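Local coordinates for protein metallo-carboxypeptidase (PDB 4A39) that probably removes C-terminal residues from peptide or protein substrates as a zinc-dependent metallocarboxypeptidase of the M14 family, at residues A[36-41]-A[52-57]; A[259-264]-A[338-343]; A[128-133]-A[189-194]. One frame throughout, in Å; residues are numbered along the deposited sequence.

Overall arrangement
From the N terminus, contact 1 comes first: ten residues without helix or strand link 36-41 to 52-57, two strand segments facing each other inside the N-terminal beta domain. Contact 3 follows, joining helix 128-138 to helix 185-196 across 55 intervening residues, 22 of them in strands. Contact 2 then spans 73 residues to bring the end of helix 252-264 against helix 332-340 in the zinc carboxypeptidase domain. The three loops run in series, neither nested nor crossed. Contacts 1 and 2 lie on opposite sides of the chain's centre, their own centres about 42 Å apart, and contact 3 touches neither.

Contact 1: A[36-41]-A[52-57]; sequences IRLAIR and FHFKVE
Leu38 lays one methyl over a face of the Phe54 ring. The methyl is CD1, and it forms a CH-pi contact: Leu38 CD1 sits 3.9 Å from the centroid of the Phe54 ring, 27° off the ring normal. The methyl is displaced toward the rim, so its closest ring atom is at the far end, with Leu38 CD1 to Phe54 CZ at 3.5 Å. The two side chains approach from opposite directions. On Phe54 a chi1 of 59° sets CG between the backbone N and the carbonyl carbon, directing the ring toward Leu38, while its rotation about CB-CG turns the flat to the methyl; within the same strand, Val56 CG2 lies at the ring's edge, in its plane.

Such an encounter is what a beta sandwich produces when strands from two layers face each other. Strands 36-39 and 53-57 run in opposite directions near the two ends of the strand order in the N-terminal domain, yet share no hydrogen bond. The 10.1 Å between Leu38 CA and Phe54 CA is a spacing bridged by side chains. Ile16 of strand 15-17 touches both Leu38 and Phe54 in this interior, and Phe120 meets the Phe54 ring with planes inclined by about 30°.

Toward the loop that joins the segments the backbones converge, with Ile40 CA only 6.1 Å from Phe52 CA. Ile40 CG1 here reaches Phe52 CB at 4.4 Å, while Ile40 CD1 stands obliquely to the aromatic ring. The backbone N of Ile40 is hydrogen-bonded to Asn71 OD1, and Leu69 of strand 65-69 packs on Phe52.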
loop_
_atom_site.group_PDB
_atom_site.type_symbol
_atom_site.label_atom_id
_atom_site.label_comp_id
_atom_site.label_asym_id
_atom_site.label_seq_id
_atom_site.Cartn_x
_atom_site.Cartn_y
_atom_site.Cartn_z
ATOM N N ILE A 36 1.655 -18.941 23.637
ATOM C CA ILE A 36 0.498 -18.252 23.072
ATOM C C ILE A 36 0.291 -18.744 21.635
ATOM O O ILE A 36 1.184 -18.624 20.801
ATOM C CB ILE A 36 0.715 -16.729 23.094
ATOM C CG1 ILE A 36 0.969 -16.276 24.536
ATOM C CG2 ILE A 36 -0.509 -16.006 22.524
ATOM C CD1 ILE A 36 1.490 -14.856 24.659
ATOM N N ARG A 37 -0.886 -19.302 21.358
ATOM C CA ARG A 37 -1.198 -19.843 20.036
ATOM C C ARG A 37 -2.317 -19.037 19.395
ATOM O O ARG A 37 -3.363 -18.834 20.003
ATOM C CB ARG A 37 -1.638 -21.310 20.162
ATOM C CG ARG A 37 -0.684 -22.195 20.953
ATOM C CD ARG A 37 0.620 -22.443 20.221
ATOM N NE ARG A 37 0.471 -23.400 19.125
ATOM C CZ ARG A 37 1.480 -23.845 18.385
ATOM N NH1 ARG A 37 2.716 -23.422 18.621
ATOM N NH2 ARG A 37 1.256 -24.715 17.408
ATOM N N LEU A 38 -2.089 -18.595 18.160
ATOM C CA LEU A 38 -3.062 -17.792 17.427
ATOM C C LEU A 38 -3.109 -18.228 15.970
ATOM O O LEU A 38 -2.188 -18.877 15.480
ATOM C CB LEU A 38 -2.659 -16.313 17.466
ATOM C CG LEU A 38 -2.378 -15.688 18.831
ATOM C CD1 LEU A 38 -1.643 -14.371 18.634
ATOM C CD2 LEU A 38 -3.681 -15.485 19.591
ATOM N N ALA A 39 -4.186 -17.862 15.281
ATOM C CA ALA A 39 -4.336 -18.180 13.864
ATOM C C ALA A 39 -4.784 -16.935 13.100
ATOM O O ALA A 39 -5.514 -16.095 13.631
ATOM C CB ALA A 39 -5.352 -19.301 13.669
ATOM N N ILE A 40 -4.331 -16.814 11.859
ATOM C CA ILE A 40 -4.704 -15.685 11.022
ATOM C C ILE A 40 -6.052 -16.025 10.391
ATOM O O ILE A 40 -6.316 -17.180 10.033
ATOM C CB ILE A 40 -3.637 -15.436 9.925
ATOM C CG1 ILE A 40 -2.266 -15.243 10.582
ATOM C CG2 ILE A 40 -3.998 -14.192 9.106
ATOM C CD1 ILE A 40 -1.112 -15.124 9.591
ATOM N N ARG A 41 -6.916 -15.023 10.282
ATOM C CA ARG A 41 -8.249 -15.212 9.714
ATOM C C ARG A 41 -8.292 -14.951 8.208
ATOM O O ARG A 41 -7.777 -13.940 7.728
ATOM C CB ARG A 41 -9.243 -14.275 10.405
ATOM C CG ARG A 41 -10.705 -14.511 10.037
ATOM C CD ARG A 41 -11.472 -13.193 10.030
ATOM N NE ARG A 41 -11.196 -12.428 8.816
ATOM C CZ ARG A 41 -10.859 -11.144 8.789
ATOM N NH1 ARG A 41 -10.745 -10.453 9.918
ATOM N NH2 ARG A 41 -10.632 -10.549 7.624
ATOM N N PHE A 52 -2.253 -9.645 9.738
ATOM C CA PHE A 52 -2.759 -9.903 11.082
ATOM C C PHE A 52 -2.614 -8.608 11.865
ATOM O O PHE A 52 -1.780 -7.767 11.534
ATOM C CB PHE A 52 -1.979 -11.046 11.761
ATOM C CG PHE A 52 -0.511 -10.768 11.954
ATOM C CD1 PHE A 52 -0.053 -10.091 13.081
ATOM C CD2 PHE A 52 0.416 -11.207 11.014
ATOM C CE1 PHE A 52 1.311 -9.856 13.270
ATOM C CE2 PHE A 52 1.779 -10.980 11.188
ATOM C CZ PHE A 52 2.229 -10.301 12.321
ATOM N N HIS A 53 -3.446 -8.444 12.887
ATOM C CA HIS A 53 -3.428 -7.246 13.719
ATOM C C HIS A 53 -4.268 -7.543 14.955
ATOM O O HIS A 53 -5.468 -7.784 14.854
ATOM C CB HIS A 53 -4.025 -6.066 12.933
ATOM C CG HIS A 53 -4.008 -4.762 13.671
ATOM N ND1 HIS A 53 -4.640 -3.635 13.191
ATOM C CD2 HIS A 53 -3.440 -4.403 14.848
ATOM C CE1 HIS A 53 -4.464 -2.638 14.040
ATOM N NE2 HIS A 53 -3.739 -3.077 15.054
ATOM N N PHE A 54 -3.636 -7.539 16.123
ATOM C CA PHE A 54 -4.353 -7.815 17.359
ATOM C C PHE A 54 -3.777 -7.075 18.552
ATOM O O PHE A 54 -2.648 -6.581 18.512
ATOM C CB PHE A 54 -4.374 -9.323 17.663
ATOM C CG PHE A 54 -3.010 -9.944 17.807
ATOM C CD1 PHE A 54 -2.326 -10.419 16.692
ATOM C CD2 PHE A 54 -2.411 -10.062 19.063
ATOM C CE1 PHE A 54 -1.065 -11.008 16.824
ATOM C CE2 PHE A 54 -1.150 -10.648 19.204
ATOM C CZ PHE A 54 -0.478 -11.122 18.081
ATOM N N LYS A 55 -4.570 -6.998 19.615
ATOM C CA LYS A 55 -4.152 -6.327 20.839
ATOM C C LYS A 55 -4.096 -7.323 21.991
ATOM O O LYS A 55 -4.931 -8.224 22.092
ATOM C CB LYS A 55 -5.129 -5.201 21.200
ATOM C CG LYS A 55 -5.167 -4.047 20.212
ATOM C CD LYS A 55 -6.029 -2.910 20.748
ATOM C CE LYS A 55 -6.186 -1.799 19.726
ATOM N NZ LYS A 55 -7.030 -0.684 20.246
ATOM N N VAL A 56 -3.092 -7.165 22.849
ATOM C CA VAL A 56 -2.940 -8.026 24.019
ATOM C C VAL A 56 -3.078 -7.127 25.244
ATOM O O VAL A 56 -2.484 -6.053 25.299
ATOM C CB VAL A 56 -1.552 -8.711 24.056
ATOM C CG1 VAL A 56 -1.504 -9.734 25.186
ATOM C CG2 VAL A 56 -1.265 -9.389 22.724
ATOM N N GLU A 57 -3.868 -7.550 26.222
ATOM C CA GLU A 57 -4.047 -6.755 27.429
ATOM C C GLU A 57 -3.887 -7.647 28.654
ATOM O O GLU A 57 -4.037 -8.866 28.563
ATOM C CB GLU A 57 -5.433 -6.091 27.428
ATOM C CG GLU A 57 -5.700 -5.250 26.190
ATOM C CD GLU A 57 -7.124 -4.717 26.109
ATOM O OE1 GLU A 57 -8.036 -5.309 26.725
ATOM O OE2 GLU A 57 -7.328 -3.706 25.402
#

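Contact 2: A[259-264]-A[338-343]; sequences QEMKRH and QTYDCL
Tyr340 reaches from helix 332-340 to the last turns of helix 252-264, where it makes a Met-aromatic contact with Met261. Both helices belong to the alpha/beta carboxypeptidase fold, and each precedes one of two neighbouring parallel strands, 268-275 and 343-350. Starting from CB, the tyrosine has CG anti to its carbonyl carbon (chi1 -64°), which sends the ring across toward the other helix. One ring face is met by its own neighbour, Thr339 CG2.

Farther out the two ring borders find different parts of Met261. Tyr340 CE2 comes to 4.2 Å from Met261 CB, whereas Tyr340 CE1 approaches the backbone oxygen, Met261 O, at 3.9 Å. Next along, Tyr340 CZ is 4.0 Å from Met261 CB. The sulfur takes part more loosely: Met261 SD lies 5.5 Å from the centroid of the Tyr340 ring, in an oblique position 50° off its normal.

At the tip, the hydroxyl rests on the backbone between Met261 and Lys262. Lys262 crosses the tyrosine at about a right angle, with its CB and CG against the hydroxyl oxygen, while its amine leads away. Outside the pair, Val266 touches the Tyr340 side chain, and Arg388 NH2 hydrogen-bonds to Tyr340 O. Tyr340 OH lies 3.3 Å from Lys262 CG and 3.2 Å from Lys262 N, but the angle at that N-H is too poor for a hydrogen bond.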
loop_
_atom_site.group_PDB
_atom_site.type_symbol
_atom_site.label_atom_id
_atom_site.label_comp_id
_atom_site.label_asym_id
_atom_site.label_seq_id
_atom_site.Cartn_x
_atom_site.Cartn_y
_atom_site.Cartn_z
ATOM N N GLN A 259 -14.264 4.892 -14.833
ATOM C CA GLN A 259 -15.199 5.855 -15.408
ATOM C C GLN A 259 -14.616 7.264 -15.357
ATOM O O GLN A 259 -14.754 8.044 -16.305
ATOM C CB GLN A 259 -16.536 5.818 -14.661
ATOM C CG GLN A 259 -17.338 4.546 -14.894
ATOM C CD GLN A 259 -17.765 4.379 -16.347
ATOM O OE1 GLN A 259 -18.333 3.355 -16.723
ATOM N NE2 GLN A 259 -17.498 5.391 -17.167
ATOM N N GLU A 260 -13.964 7.587 -14.244
ATOM C CA GLU A 260 -13.362 8.902 -14.072
ATOM C C GLU A 260 -12.164 9.062 -15.003
ATOM O O GLU A 260 -11.920 10.150 -15.533
ATOM C CB GLU A 260 -12.929 9.105 -12.616
ATOM C CG GLU A 260 -14.089 9.178 -11.625
ATOM C CD GLU A 260 -15.068 10.296 -11.944
ATOM O OE1 GLU A 260 -14.611 11.416 -12.261
ATOM O OE2 GLU A 260 -16.293 10.062 -11.868
ATOM N N MET A 261 -11.414 7.984 -15.207
ATOM C CA MET A 261 -10.256 8.047 -16.093
ATOM C C MET A 261 -10.709 8.296 -17.523
ATOM O O MET A 261 -10.124 9.104 -18.239
ATOM C CB MET A 261 -9.447 6.749 -16.040
ATOM C CG MET A 261 -8.746 6.484 -14.718
ATOM S SD MET A 261 -7.734 4.985 -14.799
ATOM C CE MET A 261 -6.498 5.343 -13.537
ATOM N N LYS A 262 -11.760 7.608 -17.941
ATOM C CA LYS A 262 -12.266 7.765 -19.298
ATOM C C LYS A 262 -12.675 9.198 -19.595
ATOM O O LYS A 262 -12.491 9.696 -20.712
ATOM C CB LYS A 262 -13.456 6.828 -19.523
ATOM C CG LYS A 262 -13.090 5.355 -19.603
ATOM C CD LYS A 262 -14.319 4.456 -19.706
ATOM C CE LYS A 262 -13.921 2.991 -19.791
ATOM N NZ LYS A 262 -15.099 2.086 -19.702
ATOM N N ARG A 263 -13.209 9.869 -18.580
ATOM C CA ARG A 263 -13.675 11.240 -18.718
ATOM C C ARG A 263 -12.606 12.317 -18.623
ATOM O O ARG A 263 -12.681 13.323 -19.327
ATOM C CB ARG A 263 -14.765 11.517 -17.680
ATOM C CG ARG A 263 -15.465 12.858 -17.823
ATOM C CD ARG A 263 -16.903 12.717 -17.381
ATOM N NE ARG A 263 -17.018 12.483 -15.945
ATOM C CZ ARG A 263 -16.897 13.445 -15.042
ATOM N NH1 ARG A 263 -16.656 14.678 -15.447
ATOM N NH2 ARG A 263 -17.047 13.187 -13.750
ATOM N N HIS A 264 -11.618 12.126 -17.762
ATOM C CA HIS A 264 -10.590 13.147 -17.632
ATOM C C HIS A 264 -9.290 12.887 -18.375
ATOM O O HIS A 264 -8.560 13.833 -18.673
ATOM C CB HIS A 264 -10.278 13.406 -16.156
ATOM C CG HIS A 264 -11.480 13.730 -15.332
ATOM N ND1 HIS A 264 -12.294 12.764 -14.782
ATOM C CD2 HIS A 264 -12.018 14.920 -14.982
ATOM C CE1 HIS A 264 -13.276 13.345 -14.118
ATOM N NE2 HIS A 264 -13.130 14.653 -14.221
ATOM N N GLN A 338 -1.725 0.781 -21.146
ATOM C CA GLN A 338 -2.030 0.506 -22.545
ATOM C C GLN A 338 -3.236 1.278 -23.054
ATOM O O GLN A 338 -3.224 1.794 -24.169
ATOM C CB GLN A 338 -2.262 -0.990 -22.753
ATOM C CG GLN A 338 -2.452 -1.368 -24.214
ATOM C CD GLN A 338 -2.336 -2.856 -24.439
ATOM O OE1 GLN A 338 -3.333 -3.580 -24.441
ATOM N NE2 GLN A 338 -1.110 -3.327 -24.605
ATOM N N THR A 339 -4.277 1.365 -22.236
ATOM C CA THR A 339 -5.488 2.064 -22.645
ATOM C C THR A 339 -5.238 3.542 -22.894
ATOM O O THR A 339 -5.830 4.135 -23.801
ATOM C CB THR A 339 -6.597 1.909 -21.583
ATOM O OG1 THR A 339 -6.904 0.518 -21.420
ATOM C CG2 THR A 339 -7.861 2.648 -22.010
ATOM N N TYR A 340 -4.339 4.130 -22.110
ATOM C CA TYR A 340 -4.040 5.551 -22.236
ATOM C C TYR A 340 -2.656 5.883 -22.789
ATOM O O TYR A 340 -2.313 7.061 -22.934
ATOM C CB TYR A 340 -4.264 6.227 -20.879
ATOM C CG TYR A 340 -5.712 6.148 -20.455
ATOM C CD1 TYR A 340 -6.659 7.023 -20.987
ATOM C CD2 TYR A 340 -6.155 5.140 -19.601
ATOM C CE1 TYR A 340 -8.012 6.892 -20.686
ATOM C CE2 TYR A 340 -7.510 4.998 -19.292
ATOM C CZ TYR A 340 -8.429 5.875 -19.840
ATOM O OH TYR A 340 -9.769 5.733 -19.560
ATOM N N ASP A 341 -1.885 4.848 -23.120
ATOM C CA ASP A 341 -0.538 5.016 -23.672
ATOM C C ASP A 341 0.285 5.954 -22.790
ATOM O O ASP A 341 0.908 6.901 -23.276
ATOM C CB ASP A 341 -0.627 5.582 -25.093
ATOM C CG ASP A 341 0.720 5.622 -25.798
ATOM O OD1 ASP A 341 1.596 4.794 -25.466
ATOM O OD2 ASP A 341 0.891 6.480 -26.693
ATOM N N CYS A 342 0.300 5.676 -21.489
ATOM C CA CYS A 342 1.027 6.524 -20.552
ATOM C C CYS A 342 2.025 5.738 -19.728
ATOM O O CYS A 342 1.950 4.513 -19.638
ATOM C CB CYS A 342 0.047 7.201 -19.588
ATOM S SG CYS A 342 -0.837 6.037 -18.498
ATOM N N LEU A 343 2.962 6.460 -19.126
ATOM C CA LEU A 343 3.948 5.842 -18.254
ATOM C C LEU A 343 3.127 5.277 -17.100
ATOM O O LEU A 343 2.279 5.976 -16.534
ATOM C CB LEU A 343 4.933 6.895 -17.741
ATOM C CG LEU A 343 5.951 6.435 -16.692
ATOM C CD1 LEU A 343 6.801 5.305 -17.261
ATOM C CD2 LEU A 343 6.832 7.606 -16.287
#

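Contact 3: A[128-133]-A[189-194]; sequences RERHAR and FMEGLI
Arg130 and Glu191 meet side-on in a two-pronged salt bridge that links helix 128-138 to helix 185-196. Arg130 NE donates to Glu191 OE1 at 2.8 Å, with an N-H...O angle of 145°. The second prong is straighter: Arg130 NH2 reaches Glu191 OE2 at 3.0 Å and 169°. Each oxygen receives its bond on the syn lone pair, and OE2 lies in the guanidinium plane at its edge, whereas OE1 is tilted somewhat from it. The two flat groups are nearly coplanar, 26° apart, so the paired bonds should restrict their rotation against each other.

Both side chains are stretched to make the span. Arg130 leaves its helix with CG anti to the backbone N and is extended from CG to NE, and Glu191 likewise sets out with CG opposite the backbone N; the two chains cross at about a right angle.

The carboxylate is also held from outside the pair. Tyr126 OH is hydrogen-bonded to Glu191 OE1, and Lys370 NZ forms a further salt bridge with Glu191 OE2. Three groups thus converge on a buried acid, and two positive charges beside it would be expected to favour its ionised form. On the arginine side, Arg130 CA lies against one face of the Arg133 guanidinium, offset toward its rim.

Leu134 of helix 128-138 touches Glu191 and Ile194, adding apolar contact to the ion pair. Helix 185-196 in turn packs on Leu216 of strand 212-217 through Met190, Leu193 and Ile194, while Phe189 and Leu193 meet helix 366-383, which also carries Lys370.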
loop_
_atom_site.group_PDB
_atom_site.type_symbol
_atom_site.label_atom_id
_atom_site.label_comp_id
_atom_site.label_asym_id
_atom_site.label_seq_id
_atom_site.Cartn_x
_atom_site.Cartn_y
_atom_site.Cartn_z
ATOM N N ARG A 128 -9.235 3.687 9.036
ATOM C CA ARG A 128 -10.128 4.506 8.233
ATOM C C ARG A 128 -10.310 5.842 8.945
ATOM O O ARG A 128 -10.679 6.843 8.322
ATOM C CB ARG A 128 -11.483 3.818 8.042
ATOM C CG ARG A 128 -11.431 2.450 7.365
ATOM C CD ARG A 128 -10.769 2.527 5.999
ATOM N NE ARG A 128 -9.311 2.454 6.096
ATOM C CZ ARG A 128 -8.472 3.052 5.253
ATOM N NH1 ARG A 128 -8.935 3.778 4.244
ATOM N NH2 ARG A 128 -7.161 2.917 5.419
ATOM N N GLU A 129 -10.077 5.857 10.259
ATOM C CA GLU A 129 -10.197 7.102 11.008
ATOM C C GLU A 129 -9.059 8.005 10.567
ATOM O O GLU A 129 -9.252 9.206 10.383
ATOM C CB GLU A 129 -10.155 6.854 12.524
ATOM C CG GLU A 129 -11.392 6.114 13.035
ATOM C CD GLU A 129 -11.548 6.133 14.548
ATOM O OE1 GLU A 129 -10.557 5.880 15.265
ATOM O OE2 GLU A 129 -12.679 6.388 15.022
ATOM N N ARG A 130 -7.878 7.422 10.370
ATOM C CA ARG A 130 -6.732 8.199 9.917
ATOM C C ARG A 130 -7.010 8.637 8.482
ATOM O O ARG A 130 -6.617 9.728 8.069
ATOM C CB ARG A 130 -5.445 7.365 9.974
ATOM C CG ARG A 130 -4.192 8.210 9.815
ATOM C CD ARG A 130 -2.905 7.402 9.884
ATOM N NE ARG A 130 -1.747 8.292 9.866
ATOM C CZ ARG A 130 -1.214 8.856 10.946
ATOM N NH1 ARG A 130 -1.722 8.614 12.147
ATOM N NH2 ARG A 130 -0.186 9.685 10.822
ATOM N N HIS A 131 -7.695 7.780 7.726
ATOM C CA HIS A 131 -8.041 8.084 6.341
ATOM C C HIS A 131 -8.906 9.339 6.308
ATOM O O HIS A 131 -8.699 10.234 5.483
ATOM C CB HIS A 131 -8.818 6.922 5.712
ATOM C CG HIS A 131 -9.359 7.221 4.349
ATOM N ND1 HIS A 131 -8.581 7.178 3.211
ATOM C CD2 HIS A 131 -10.596 7.596 3.943
ATOM C CE1 HIS A 131 -9.314 7.514 2.164
ATOM N NE2 HIS A 131 -10.541 7.774 2.581
ATOM N N ALA A 132 -9.885 9.397 7.205
ATOM C CA ALA A 132 -10.773 10.549 7.266
ATOM C C ALA A 132 -9.967 11.806 7.552
ATOM O O ALA A 132 -10.201 12.853 6.944
ATOM C CB ALA A 132 -11.833 10.340 8.337
ATOM N N ARG A 133 -9.013 11.707 8.473
ATOM C CA ARG A 133 -8.183 12.854 8.814
ATOM C C ARG A 133 -7.329 13.292 7.625
ATOM O O ARG A 133 -7.124 14.487 7.406
ATOM C CB ARG A 133 -7.287 12.532 10.011
ATOM C CG ARG A 133 -8.052 12.371 11.321
ATOM C CD ARG A 133 -7.128 12.456 12.534
ATOM N NE ARG A 133 -6.191 11.339 12.624
ATOM C CZ ARG A 133 -6.526 10.103 12.984
ATOM N NH1 ARG A 133 -7.784 9.813 13.293
ATOM N NH2 ARG A 133 -5.599 9.158 13.048
ATOM N N PHE A 189 2.037 5.918 2.031
ATOM C CA PHE A 189 2.712 6.566 0.902
ATOM C C PHE A 189 1.876 7.778 0.466
ATOM O O PHE A 189 2.405 8.862 0.213
ATOM C CB PHE A 189 2.852 5.550 -0.248
ATOM C CG PHE A 189 3.373 6.125 -1.552
ATOM C CD1 PHE A 189 2.532 6.850 -2.395
ATOM C CD2 PHE A 189 4.681 5.883 -1.963
ATOM C CE1 PHE A 189 2.983 7.320 -3.631
ATOM C CE2 PHE A 189 5.144 6.345 -3.199
ATOM C CZ PHE A 189 4.292 7.065 -4.036
ATOM N N MET A 190 0.562 7.592 0.388
ATOM C CA MET A 190 -0.334 8.670 -0.019
ATOM C C MET A 190 -0.341 9.816 0.993
ATOM O O MET A 190 -0.433 10.982 0.610
ATOM C CB MET A 190 -1.755 8.131 -0.205
ATOM C CG MET A 190 -1.866 7.025 -1.249
ATOM S SD MET A 190 -1.366 7.536 -2.919
ATOM C CE MET A 190 -2.802 8.481 -3.428
ATOM N N GLU A 191 -0.249 9.494 2.282
ATOM C CA GLU A 191 -0.229 10.536 3.308
ATOM C C GLU A 191 1.000 11.434 3.134
ATOM O O GLU A 191 0.916 12.650 3.289
ATOM C CB GLU A 191 -0.232 9.925 4.717
ATOM C CG GLU A 191 -0.132 10.970 5.832
ATOM C CD GLU A 191 -0.249 10.377 7.222
ATOM O OE1 GLU A 191 -1.264 9.705 7.500
ATOM O OE2 GLU A 191 0.670 10.589 8.041
ATOM N N GLY A 192 2.139 10.831 2.809
ATOM C CA GLY A 192 3.352 11.606 2.614
ATOM C C GLY A 192 3.230 12.517 1.409
ATOM O O GLY A 192 3.646 13.681 1.441
ATOM N N LEU A 193 2.653 11.976 0.342
ATOM C CA LEU A 193 2.458 12.718 -0.894
ATOM C C LEU A 193 1.577 13.941 -0.625
ATOM O O LEU A 193 1.941 15.074 -0.957
ATOM C CB LEU A 193 1.809 11.788 -1.932
ATOM C CG LEU A 193 1.656 12.222 -3.390
ATOM C CD1 LEU A 193 1.414 10.985 -4.252
ATOM C CD2 LEU A 193 0.515 13.208 -3.529
ATOM N N ILE A 194 0.430 13.716 0.006
ATOM C CA ILE A 194 -0.497 14.804 0.297
ATOM C C ILE A 194 0.061 15.826 1.285
ATOM O O ILE A 194 -0.140 17.028 1.112
ATOM C CB ILE A 194 -1.854 14.250 0.811
ATOM C CG1 ILE A 194 -2.681 13.737 -0.370
ATOM C CG2 ILE A 194 -2.642 15.331 1.532
ATOM C CD1 ILE A 194 -2.066 12.577 -1.107
#